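Local atomic coordinates of lovastatin nonaketide synthase, polyketide synthase component (Aspergillus terreus, PDB entry 7CPX), a protein that builds the polyketide dihydromonacolin L from nine malonyl units in lovastatin biosynthesis, working as an iterative multidomain synthase together with its partner LovC. Residues A[2290-2298]-A[2307-2318]; A[2327-2335]-A[2398-2406]. The protein carries 2 engineered substitutions. One frame throughout, in Å; residues are numbered along the deposited sequence.

In the fold
Both contacts lie in the ketoreductase domain, on neighbouring strands of its seven-stranded parallel sheet, with centres about 9 Å apart. Contact 1 packs strand 2288-2294 and the short helix after it against helix 2305-2323; that helix leads back to strand 2329-2333, which in contact 2 pairs with the outermost strand 2400-2402. They are joined by probable backbone hydrogen bonds, Ser-2293 O to Ile-2333 N at 2.7 Å and Ile-2295 N to Ile-2333 O at 2.6 Å. Both contribute to the NADP pocket: Phe-2292 to Ile-2295 and Tyr-2307 from contact 1, Ile-2333 and Gly-2334 from contact 2. The C-terminal ends of the two inner strands thus meet at the cofactor.

Contact 1: residues A[2290-2298]-A[2307-2318]; sequences VMFSSIVAV and YSAANCYLQALA
The Tyr-2307 ring is met obliquely by Ser-2294 CB, 3.3 Å from CE2, and by Val-2296 CG2, 3.9 Å from CD2. One face of the phenol carries the amide of Asn-2311, whose ND2 sits above the plane near the rim; the amide's other end, OD1, is held by Lys-2266 NZ from helix 2256-2276. With OG anti to the backbone N (chi1 172°), Ser-2294 accepts a weak capping bond from Val-2296 N, in the turn that leads into the next helix. One residue earlier, Ser-2293 OG donates to Asn-2311 O over 3.3 Å, tilted 32° from the carbonyl plane; Gln-2315 N reaches the same oxygen from the opposite face, as the ordinary helix bond. Ala-2297 CB is a knob among Ser-2308, Asn-2311, Cys-2312 and Gln-2315. At the far end Met-2291 CB lies 3.6 Å from Leu-2314 CG. A bend at chi3 (-79°) then carries Met-2291 CE to 3.4 Å from Ala-2318 CB, with SD beside Leu-2317. The contact thus grades from apolar packing round Met-2291 to a more polar end at the NADP pocket. There, serine, tyrosine, asparagine and lysine gather in a way consistent with the active site of short-chain dehydrogenase-type ketoreductases, and the Lys-2266 bond to OD1, with the ring beside ND2, probably limits how the Asn-2311 amide can turn.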
ATOM      1  N   VAL A2290     -14.990 -23.628  57.653  1.00 99.04           N
ATOM      2  CA  VAL A2290     -14.827 -22.203  57.401  1.00 99.04           C
ATOM      3  C   VAL A2290     -16.103 -21.492  57.824  1.00 99.04           C
ATOM      4  O   VAL A2290     -17.183 -21.760  57.287  1.00 99.04           O
ATOM      5  CB  VAL A2290     -14.512 -21.929  55.923  1.00 99.04           C
ATOM      6  CG1 VAL A2290     -14.363 -20.440  55.687  1.00 99.04           C
ATOM      7  CG2 VAL A2290     -13.253 -22.661  55.507  1.00 99.04           C
ATOM      8  N   MET A2291     -15.978 -20.584  58.784  1.00102.91           N
ATOM      9  CA  MET A2291     -17.094 -19.788  59.276  1.00102.91           C
ATOM     10  C   MET A2291     -16.936 -18.369  58.749  1.00102.91           C
ATOM     11  O   MET A2291     -15.945 -17.697  59.051  1.00102.91           O
ATOM     12  CB  MET A2291     -17.143 -19.815  60.802  1.00102.91           C
ATOM     13  CG  MET A2291     -17.893 -21.010  61.365  1.00102.91           C
ATOM     14  SD  MET A2291     -17.334 -21.478  63.011  1.00102.91           S
ATOM     15  CE  MET A2291     -15.843 -22.383  62.607  1.00102.91           C
ATOM     16  N   PHE A2292     -17.915 -17.921  57.967  1.00101.20           N
ATOM     17  CA  PHE A2292     -17.834 -16.646  57.258  1.00101.20           C
ATOM     18  C   PHE A2292     -18.082 -15.513  58.241  1.00101.20           C
ATOM     19  O   PHE A2292     -19.219 -15.118  58.503  1.00101.20           O
ATOM     20  CB  PHE A2292     -18.830 -16.613  56.107  1.00101.20           C
ATOM     21  CG  PHE A2292     -18.375 -17.365  54.890  1.00101.20           C
ATOM     22  CD1 PHE A2292     -17.942 -18.673  54.988  1.00101.20           C
ATOM     23  CD2 PHE A2292     -18.391 -16.763  53.646  1.00101.20           C
ATOM     24  CE1 PHE A2292     -17.525 -19.364  53.871  1.00101.20           C
ATOM     25  CE2 PHE A2292     -17.977 -17.448  52.525  1.00101.20           C
ATOM     26  CZ  PHE A2292     -17.543 -18.752  52.636  1.00101.20           C
ATOM     27  N   SER A2293     -16.996 -14.983  58.790  1.00103.82           N
ATOM     28  CA  SER A2293     -17.073 -13.816  59.647  1.00103.82           C
ATOM     29  C   SER A2293     -16.979 -12.543  58.814  1.00103.82           C
ATOM     30  O   SER A2293     -16.507 -12.544  57.674  1.00103.82           O
ATOM     31  CB  SER A2293     -15.955 -13.838  60.689  1.00103.82           C
ATOM     32  OG  SER A2293     -16.063 -14.973  61.530  1.00103.82           O
ATOM     33  N   SER A2294     -17.444 -11.447  59.398  1.00107.14           N
ATOM     34  CA  SER A2294     -17.338 -10.135  58.782  1.00107.14           C
ATOM     35  C   SER A2294     -16.183  -9.369  59.409  1.00107.14           C
ATOM     36  O   SER A2294     -15.841  -9.570  60.576  1.00107.14           O
ATOM     37  CB  SER A2294     -18.638  -9.346  58.942  1.00107.14           C
ATOM     38  OG  SER A2294     -18.471  -8.006  58.513  1.00107.14           O
ATOM     39  N   ILE A2295     -15.579  -8.483  58.614  1.00108.88           N
ATOM     40  CA  ILE A2295     -14.447  -7.711  59.106  1.00108.88           C
ATOM     41  C   ILE A2295     -14.844  -6.873  60.308  1.00108.88           C
ATOM     42  O   ILE A2295     -13.982  -6.471  61.096  1.00108.88           O
ATOM     43  CB  ILE A2295     -13.871  -6.828  57.981  1.00108.88           C
ATOM     44  CG1 ILE A2295     -12.518  -6.251  58.397  1.00108.88           C
ATOM     45  CG2 ILE A2295     -14.834  -5.706  57.640  1.00108.88           C
ATOM     46  CD1 ILE A2295     -11.498  -7.300  58.777  1.00108.88           C
ATOM     47  N   VAL A2296     -16.140  -6.596  60.470  1.00111.15           N
ATOM     48  CA  VAL A2296     -16.614  -5.939  61.678  1.00111.15           C
ATOM     49  C   VAL A2296     -16.325  -6.794  62.900  1.00111.15           C
ATOM     50  O   VAL A2296     -16.202  -6.269  64.011  1.00111.15           O
ATOM     51  CB  VAL A2296     -18.121  -5.631  61.566  1.00111.15           C
ATOM     52  CG1 VAL A2296     -18.415  -4.902  60.267  1.00111.15           C
ATOM     53  CG2 VAL A2296     -18.929  -6.910  61.656  1.00111.15           C
ATOM     54  N   ALA A2297     -16.216  -8.112  62.722  1.00110.16           N
ATOM     55  CA  ALA A2297     -15.834  -8.973  63.834  1.00110.16           C
ATOM     56  C   ALA A2297     -14.432  -8.650  64.326  1.00110.16           C
ATOM     57  O   ALA A2297     -14.113  -8.894  65.495  1.00110.16           O
ATOM     58  CB  ALA A2297     -15.918 -10.439  63.414  1.00110.16           C
ATOM     59  N   VAL A2298     -13.584  -8.111  63.453  1.00113.00           N
ATOM     60  CA  VAL A2298     -12.209  -7.802  63.825  1.00113.00           C
ATOM     61  C   VAL A2298     -12.058  -6.360  64.297  1.00113.00           C
ATOM     62  O   VAL A2298     -11.128  -6.053  65.049  1.00113.00           O
ATOM     63  CB  VAL A2298     -11.269  -8.085  62.644  1.00113.00           C
ATOM     64  CG1 VAL A2298      -9.832  -7.739  63.005  1.00113.00           C
ATOM     65  CG2 VAL A2298     -11.384  -9.535  62.217  1.00113.00           C
ATOM     66  N   TYR A2307     -24.075  -8.432  64.987  1.00110.30           N
ATOM     67  CA  TYR A2307     -23.376  -9.151  63.930  1.00110.30           C
ATOM     68  C   TYR A2307     -21.943  -9.469  64.334  1.00110.30           C
ATOM     69  O   TYR A2307     -21.457 -10.587  64.116  1.00110.30           O
ATOM     70  CB  TYR A2307     -23.402  -8.304  62.659  1.00110.30           C
ATOM     71  CG  TYR A2307     -22.907  -8.980  61.405  1.00110.30           C
ATOM     72  CD1 TYR A2307     -23.013 -10.352  61.235  1.00110.30           C
ATOM     73  CD2 TYR A2307     -22.336  -8.235  60.383  1.00110.30           C
ATOM     74  CE1 TYR A2307     -22.567 -10.962  60.081  1.00110.30           C
ATOM     75  CE2 TYR A2307     -21.884  -8.834  59.232  1.00110.30           C
ATOM     76  CZ  TYR A2307     -22.000 -10.195  59.085  1.00110.30           C
ATOM     77  OH  TYR A2307     -21.545 -10.784  57.934  1.00110.30           O
ATOM     78  N   SER A2308     -21.248  -8.494  64.923  1.00114.25           N
ATOM     79  CA  SER A2308     -19.859  -8.705  65.314  1.00114.25           C
ATOM     80  C   SER A2308     -19.748  -9.768  66.397  1.00114.25           C
ATOM     81  O   SER A2308     -18.817 -10.579  66.381  1.00114.25           O
ATOM     82  CB  SER A2308     -19.242  -7.394  65.797  1.00114.25           C
ATOM     83  OG  SER A2308     -19.846  -6.971  67.005  1.00114.25           O
ATOM     84  N   ALA A2309     -20.676  -9.771  67.354  1.00114.08           N
ATOM     85  CA  ALA A2309     -20.652 -10.790  68.396  1.00114.08           C
ATOM     86  C   ALA A2309     -20.898 -12.172  67.814  1.00114.08           C
ATOM     87  O   ALA A2309     -20.245 -13.146  68.210  1.00114.08           O
ATOM     88  CB  ALA A2309     -21.698 -10.474  69.463  1.00114.08           C
ATOM     89  N   ALA A2310     -21.835 -12.282  66.871  1.00109.55           N
ATOM     90  CA  ALA A2310     -22.060 -13.575  66.231  1.00109.55           C
ATOM     91  C   ALA A2310     -20.797 -14.041  65.514  1.00109.55           C
ATOM     92  O   ALA A2310     -20.370 -15.197  65.652  1.00109.55           O
ATOM     93  CB  ALA A2310     -23.227 -13.479  65.251  1.00109.55           C
ATOM     94  N   ASN A2311     -20.172 -13.139  64.754  1.00108.71           N
ATOM     95  CA  ASN A2311     -18.975 -13.511  64.020  1.00108.71           C
ATOM     96  C   ASN A2311     -17.822 -13.863  64.958  1.00108.71           C
ATOM     97  O   ASN A2311     -17.004 -14.728  64.636  1.00108.71           O
ATOM     98  CB  ASN A2311     -18.557 -12.387  63.069  1.00108.71           C
ATOM     99  CG  ASN A2311     -19.543 -12.194  61.927  1.00108.71           C
ATOM    100  OD1 ASN A2311     -20.051 -13.158  61.372  1.00108.71           O
ATOM    101  ND2 ASN A2311     -19.805 -10.946  61.575  1.00108.71           N
ATOM    102  N   CYS A2312     -17.738 -13.208  66.114  1.00110.61           N
ATOM    103  CA  CYS A2312     -16.694 -13.534  67.073  1.00110.61           C
ATOM    104  C   CYS A2312     -16.956 -14.872  67.753  1.00110.61           C
ATOM    105  O   CYS A2312     -16.008 -15.588  68.087  1.00110.61           O
ATOM    106  CB  CYS A2312     -16.553 -12.416  68.103  1.00110.61           C
ATOM    107  SG  CYS A2312     -15.764 -10.930  67.439  1.00110.61           S
ATOM    108  N   TYR A2313     -18.222 -15.236  67.952  1.00108.58           N
ATOM    109  CA  TYR A2313     -18.522 -16.601  68.366  1.00108.58           C
ATOM    110  C   TYR A2313     -18.028 -17.583  67.317  1.00108.58           C
ATOM    111  O   TYR A2313     -17.468 -18.635  67.647  1.00108.58           O
ATOM    112  CB  TYR A2313     -20.016 -16.797  68.600  1.00108.58           C
ATOM    113  CG  TYR A2313     -20.354 -18.131  69.237  1.00108.58           C
ATOM    114  CD1 TYR A2313     -20.346 -19.299  68.489  1.00108.58           C
ATOM    115  CD2 TYR A2313     -20.673 -18.223  70.584  1.00108.58           C
ATOM    116  CE1 TYR A2313     -20.646 -20.517  69.063  1.00108.58           C
ATOM    117  CE2 TYR A2313     -20.978 -19.438  71.165  1.00108.58           C
ATOM    118  CZ  TYR A2313     -20.963 -20.582  70.400  1.00108.58           C
ATOM    119  OH  TYR A2313     -21.266 -21.796  70.972  1.00108.58           O
ATOM    120  N   LEU A2314     -18.240 -17.259  66.042  1.00105.63           N
ATOM    121  CA  LEU A2314     -17.721 -18.107  64.970  1.00105.63           C
ATOM    122  C   LEU A2314     -16.204 -18.229  65.057  1.00105.63           C
ATOM    123  O   LEU A2314     -15.644 -19.326  64.938  1.00105.63           O
ATOM    124  CB  LEU A2314     -18.133 -17.536  63.612  1.00105.63           C
ATOM    125  CG  LEU A2314     -19.417 -18.084  62.988  1.00105.63           C
ATOM    126  CD1 LEU A2314     -20.565 -18.063  63.980  1.00105.63           C
ATOM    127  CD2 LEU A2314     -19.779 -17.293  61.742  1.00105.63           C
ATOM    128  N   GLN A2315     -15.521 -17.102  65.265  1.00108.19           N
ATOM    129  CA  GLN A2315     -14.063 -17.111  65.343  1.00108.19           C
ATOM    130  C   GLN A2315     -13.585 -17.981  66.493  1.00108.19           C
ATOM    131  O   GLN A2315     -12.668 -18.796  66.336  1.00108.19           O
ATOM    132  CB  GLN A2315     -13.535 -15.687  65.512  1.00108.19           C
ATOM    133  CG  GLN A2315     -13.670 -14.805  64.290  1.00108.19           C
ATOM    134  CD  GLN A2315     -13.196 -13.389  64.549  1.00108.19           C
ATOM    135  OE1 GLN A2315     -12.810 -13.046  65.667  1.00108.19           O
ATOM    136  NE2 GLN A2315     -13.221 -12.556  63.516  1.00108.19           N
ATOM    137  N   ALA A2316     -14.189 -17.814  67.668  1.00109.11           N
ATOM    138  CA  ALA A2316     -13.760 -18.582  68.829  1.00109.11           C
ATOM    139  C   ALA A2316     -14.088 -20.057  68.676  1.00109.11           C
ATOM    140  O   ALA A2316     -13.318 -20.907  69.132  1.00109.11           O
ATOM    141  CB  ALA A2316     -14.400 -18.027  70.094  1.00109.11           C
ATOM    142  N   LEU A2317     -15.220 -20.386  68.054  1.00107.11           N
ATOM    143  CA  LEU A2317     -15.521 -21.788  67.801  1.00107.11           C
ATOM    144  C   LEU A2317     -14.496 -22.393  66.856  1.00107.11           C
ATOM    145  O   LEU A2317     -14.038 -23.519  67.068  1.00107.11           O
ATOM    146  CB  LEU A2317     -16.929 -21.942  67.234  1.00107.11           C
ATOM    147  CG  LEU A2317     -17.366 -23.401  67.087  1.00107.11           C
ATOM    148  CD1 LEU A2317     -18.790 -23.588  67.568  1.00107.11           C
ATOM    149  CD2 LEU A2317     -17.227 -23.863  65.647  1.00107.11           C
ATOM    150  N   ALA A2318     -14.103 -21.653  65.817  1.00105.99           N
ATOM    151  CA  ALA A2318     -13.065 -22.147  64.918  1.00105.99           C
ATOM    152  C   ALA A2318     -11.757 -22.361  65.669  1.00105.99           C
ATOM    153  O   ALA A2318     -11.078 -23.380  65.492  1.00105.99           O
ATOM    154  CB  ALA A2318     -12.858 -21.165  63.765  1.00105.99           C
TER

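Contact 2: residues A[2327-2335]-A[2398-2406]; sequences AASTIDIGA and DLELTTGIP
Strands 2329-2333 and 2400-2402 run parallel, their axes 4.7 Å apart and only 14° from alignment, with Thr-2330, Ile-2331 and Asp-2332 level with Glu-2400, Leu-2401 and Thr-2402. The firm backbone bonds are Leu-2401 N to Thr-2330 O and Asp-2332 N to Leu-2401 O, each 2.9 Å; weaker ones follow at both ends, from Thr-2330 N to Leu-2399 O and from Thr-2403 N to Asp-2332 O. Thr-2330 and Glu-2400 stand side by side on the face turned to helix 2305-2323, pointing the same way. A chi1 of 52° places Thr-2330 OG1 between its own N and carbonyl carbon, and from there it meets Glu-2400 CG at 3.2 Å. Asp-2332 shares this face, and its OD2 comes within 4.3 Å of Glu-2400 OE1. The amides of Gln-2315 and Gln-2319 also come close to this pair, and the modelled position of OD2 is itself doubtful, which makes any shift in ionisation uncertain. On the other face Ile-2331 CG2 lies 4.3 Å from Leu-2401 CB, an apolar pair that also touches helix 2363-2385. Beyond the paired residues the chains draw together at Gly-2334 and Gly-2404, whose CA atoms are 3.7 Å apart; neither has a side chain to hold the backbones off. Strand 2329-2333, helix 2363-2385 and strand 2400-2402 form a beta-alpha-beta crossover, and the outermost strand here completes the Rossmann-type sheet of the ketoreductase, with Ile-2333 and Gly-2334 reaching its NADP pocket.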
ATOM      1  N   ALA A2327     -10.182 -29.535  61.915  1.00105.56           N
ATOM      2  CA  ALA A2327      -9.983 -28.474  60.939  1.00105.56           C
ATOM      3  C   ALA A2327     -11.047 -27.398  61.100  1.00105.56           C
ATOM      4  O   ALA A2327     -12.236 -27.690  61.252  1.00105.56           O
ATOM      5  CB  ALA A2327     -10.026 -29.039  59.521  1.00105.56           C
ATOM      6  N   ALA A2328     -10.611 -26.142  61.066  1.00103.11           N
ATOM      7  CA  ALA A2328     -11.521 -25.012  61.176  1.00103.11           C
ATOM      8  C   ALA A2328     -10.749 -23.743  60.858  1.00103.11           C
ATOM      9  O   ALA A2328      -9.516 -23.722  60.888  1.00103.11           O
ATOM     10  CB  ALA A2328     -12.149 -24.925  62.568  1.00103.11           C
ATOM     11  N   SER A2329     -11.495 -22.685  60.558  1.00100.88           N
ATOM     12  CA  SER A2329     -10.918 -21.384  60.248  1.00100.88           C
ATOM     13  C   SER A2329     -12.065 -20.402  60.064  1.00100.88           C
ATOM     14  O   SER A2329     -13.230 -20.793  59.938  1.00100.88           O
ATOM     15  CB  SER A2329     -10.039 -21.431  58.999  1.00100.88           C
ATOM     16  OG  SER A2329     -10.774 -21.905  57.885  1.00100.88           O
ATOM     17  N   THR A2330     -11.723 -19.119  60.056  1.00102.87           N
ATOM     18  CA  THR A2330     -12.680 -18.055  59.807  1.00102.87           C
ATOM     19  C   THR A2330     -12.094 -17.070  58.811  1.00102.87           C
ATOM     20  O   THR A2330     -10.876 -16.883  58.738  1.00102.87           O
ATOM     21  CB  THR A2330     -13.060 -17.313  61.091  1.00102.87           C
ATOM     22  OG1 THR A2330     -11.873 -16.884  61.769  1.00102.87           O
ATOM     23  CG2 THR A2330     -13.867 -18.211  62.002  1.00102.87           C
ATOM     24  N   ILE A2331     -12.978 -16.442  58.045  1.00100.56           N
ATOM     25  CA  ILE A2331     -12.611 -15.416  57.079  1.00100.56           C
ATOM     26  C   ILE A2331     -13.373 -14.159  57.461  1.00100.56           C
ATOM     27  O   ILE A2331     -14.608 -14.132  57.402  1.00100.56           O
ATOM     28  CB  ILE A2331     -12.920 -15.845  55.639  1.00100.56           C
ATOM     29  CG1 ILE A2331     -14.368 -16.331  55.510  1.00100.56           C
ATOM     30  CG2 ILE A2331     -11.981 -16.944  55.218  1.00100.56           C
ATOM     31  CD1 ILE A2331     -14.716 -16.853  54.136  1.00100.56           C
ATOM     32  N   ASP A2332     -12.646 -13.120  57.868  1.00106.90           N
ATOM     33  CA  ASP A2332     -13.266 -11.855  58.254  1.00106.90           C
ATOM     34  C   ASP A2332     -13.434 -11.026  56.987  1.00106.90           C
ATOM     35  O   ASP A2332     -12.599 -10.197  56.620  1.00106.90           O
ATOM     36  CB  ASP A2332     -12.428 -11.145  59.304  1.00106.90           C
ATOM     37  CG  ASP A2332     -11.983 -12.075  60.415  1.00106.90           C
ATOM     38  OD1 ASP A2332     -10.997 -12.815  60.213  1.00106.90           O
ATOM     39  OD2 ASP A2332     -12.625 -12.076  61.485  1.00106.90           O
ATOM     40  N   ILE A2333     -14.542 -11.272  56.306  1.00102.03           N
ATOM     41  CA  ILE A2333     -14.777 -10.706  54.985  1.00102.03           C
ATOM     42  C   ILE A2333     -15.180  -9.246  55.112  1.00102.03           C
ATOM     43  O   ILE A2333     -15.865  -8.841  56.058  1.00102.03           O
ATOM     44  CB  ILE A2333     -15.856 -11.514  54.240  1.00102.03           C
ATOM     45  CG1 ILE A2333     -15.492 -12.999  54.196  1.00102.03           C
ATOM     46  CG2 ILE A2333     -16.017 -10.987  52.829  1.00102.03           C
ATOM     47  CD1 ILE A2333     -16.686 -13.899  54.014  1.00102.03           C
ATOM     48  N   GLY A2334     -14.747  -8.445  54.144  1.00104.10           N
ATOM     49  CA  GLY A2334     -15.198  -7.074  54.040  1.00104.10           C
ATOM     50  C   GLY A2334     -16.527  -6.993  53.323  1.00104.10           C
ATOM     51  O   GLY A2334     -17.381  -7.868  53.487  1.00104.10           O
ATOM     52  N   ALA A2335     -16.710  -5.958  52.511  1.00106.45           N
ATOM     53  CA  ALA A2335     -17.945  -5.768  51.762  1.00106.45           C
ATOM     54  C   ALA A2335     -17.824  -6.507  50.434  1.00106.45           C
ATOM     55  O   ALA A2335     -17.024  -6.126  49.574  1.00106.45           O
ATOM     56  CB  ALA A2335     -18.221  -4.284  51.544  1.00106.45           C
ATOM     57  N   ASP A2398      -3.149 -17.449  62.028  1.00108.08           N
ATOM     58  CA  ASP A2398      -3.306 -17.985  60.683  1.00108.08           C
ATOM     59  C   ASP A2398      -4.720 -18.484  60.426  1.00108.08           C
ATOM     60  O   ASP A2398      -5.191 -18.418  59.286  1.00108.08           O
ATOM     61  CB  ASP A2398      -2.307 -19.120  60.451  1.00108.08           C
ATOM     62  CG  ASP A2398      -2.423 -20.218  61.489  1.00108.08           C
ATOM     63  OD1 ASP A2398      -3.263 -20.086  62.404  1.00108.08           O
ATOM     64  OD2 ASP A2398      -1.673 -21.211  61.391  1.00108.08           O
ATOM     65  N   LEU A2399      -5.405 -18.985  61.456  1.00105.47           N
ATOM     66  CA  LEU A2399      -6.762 -19.480  61.262  1.00105.47           C
ATOM     67  C   LEU A2399      -7.696 -18.368  60.810  1.00105.47           C
ATOM     68  O   LEU A2399      -8.474 -18.547  59.867  1.00105.47           O
ATOM     69  CB  LEU A2399      -7.282 -20.109  62.553  1.00105.47           C
ATOM     70  CG  LEU A2399      -6.401 -21.179  63.195  1.00105.47           C
ATOM     71  CD1 LEU A2399      -7.131 -21.815  64.361  1.00105.47           C
ATOM     72  CD2 LEU A2399      -5.993 -22.228  62.177  1.00105.47           C
ATOM     73  N   GLU A2400      -7.631 -17.212  61.466  1.00106.87           N
ATOM     74  CA  GLU A2400      -8.507 -16.087  61.147  1.00106.87           C
ATOM     75  C   GLU A2400      -7.854 -15.276  60.040  1.00106.87           C
ATOM     76  O   GLU A2400      -6.874 -14.563  60.268  1.00106.87           O
ATOM     77  CB  GLU A2400      -8.765 -15.231  62.380  1.00106.87           C
ATOM     78  CG  GLU A2400      -9.319 -15.994  63.567  1.00106.87           C
ATOM     79  CD  GLU A2400      -9.858 -15.075  64.646  1.00106.87           C
ATOM     80  OE1 GLU A2400      -9.975 -13.858  64.388  1.00106.87           O
ATOM     81  OE2 GLU A2400     -10.167 -15.566  65.750  1.00106.87           O
ATOM     82  N   LEU A2401      -8.398 -15.382  58.832  1.00101.71           N
ATOM     83  CA  LEU A2401      -7.923 -14.597  57.700  1.00101.71           C
ATOM     84  C   LEU A2401      -8.651 -13.263  57.721  1.00101.71           C
ATOM     85  O   LEU A2401      -9.797 -13.157  57.275  1.00101.71           O
ATOM     86  CB  LEU A2401      -8.153 -15.339  56.390  1.00101.71           C
ATOM     87  CG  LEU A2401      -7.230 -16.530  56.127  1.00101.71           C
ATOM     88  CD1 LEU A2401      -7.485 -17.654  57.117  1.00101.71           C
ATOM     89  CD2 LEU A2401      -7.402 -17.028  54.708  1.00101.71           C
ATOM     90  N   THR A2402      -7.999 -12.247  58.277  1.00108.03           N
ATOM     91  CA  THR A2402      -8.570 -10.909  58.286  1.00108.03           C
ATOM     92  C   THR A2402      -8.554 -10.339  56.875  1.00108.03           C
ATOM     93  O   THR A2402      -7.536 -10.402  56.181  1.00108.03           O
ATOM     94  CB  THR A2402      -7.787 -10.006  59.237  1.00108.03           C
ATOM     95  OG1 THR A2402      -7.788 -10.581  60.550  1.00108.03           O
ATOM     96  CG2 THR A2402      -8.406  -8.620  59.297  1.00108.03           C
ATOM     97  N   THR A2403      -9.684  -9.783  56.453  1.00103.73           N
ATOM     98  CA  THR A2403      -9.831  -9.332  55.079  1.00103.73           C
ATOM     99  C   THR A2403     -10.800  -8.162  55.031  1.00103.73           C
ATOM    100  O   THR A2403     -11.625  -7.975  55.929  1.00103.73           O
ATOM    101  CB  THR A2403     -10.318 -10.472  54.176  1.00103.73           C
ATOM    102  OG1 THR A2403      -9.503 -11.632  54.387  1.00103.73           O
ATOM    103  CG2 THR A2403     -10.240 -10.071  52.720  1.00103.73           C
ATOM    104  N   GLY A2404     -10.689  -7.369  53.969  1.00106.73           N
ATOM    105  CA  GLY A2404     -11.618  -6.289  53.725  1.00106.73           C
ATOM    106  C   GLY A2404     -11.239  -4.956  54.327  1.00106.73           C
ATOM    107  O   GLY A2404     -12.062  -4.031  54.300  1.00106.73           O
ATOM    108  N   ILE A2405     -10.039  -4.822  54.878  1.00110.49           N
ATOM    109  CA  ILE A2405      -9.562  -3.553  55.419  1.00110.49           C
ATOM    110  C   ILE A2405      -8.700  -2.884  54.352  1.00110.49           C
ATOM    111  O   ILE A2405      -7.654  -3.441  53.983  1.00110.49           O
ATOM    112  CB  ILE A2405      -8.770  -3.752  56.715  1.00110.49           C
ATOM    113  CG1 ILE A2405      -9.646  -4.456  57.750  1.00110.49           C
ATOM    114  CG2 ILE A2405      -8.298  -2.410  57.249  1.00110.49           C
ATOM    115  CD1 ILE A2405      -8.922  -4.816  59.011  1.00110.49           C
ATOM    116  N   PRO A2406      -9.082  -1.717  53.843  1.00110.79           N
ATOM    117  CA  PRO A2406      -8.290  -1.072  52.803  1.00110.79           C
ATOM    118  C   PRO A2406      -7.086  -0.371  53.402  1.00110.79           C
ATOM    119  O   PRO A2406      -7.019  -0.175  54.625  1.00110.79           O
ATOM    120  CB  PRO A2406      -9.273  -0.066  52.194  1.00110.79           C
ATOM    121  CG  PRO A2406     -10.105   0.342  53.357  1.00110.79           C
ATOM    122  CD  PRO A2406     -10.228  -0.880  54.243  1.00110.79           C
TER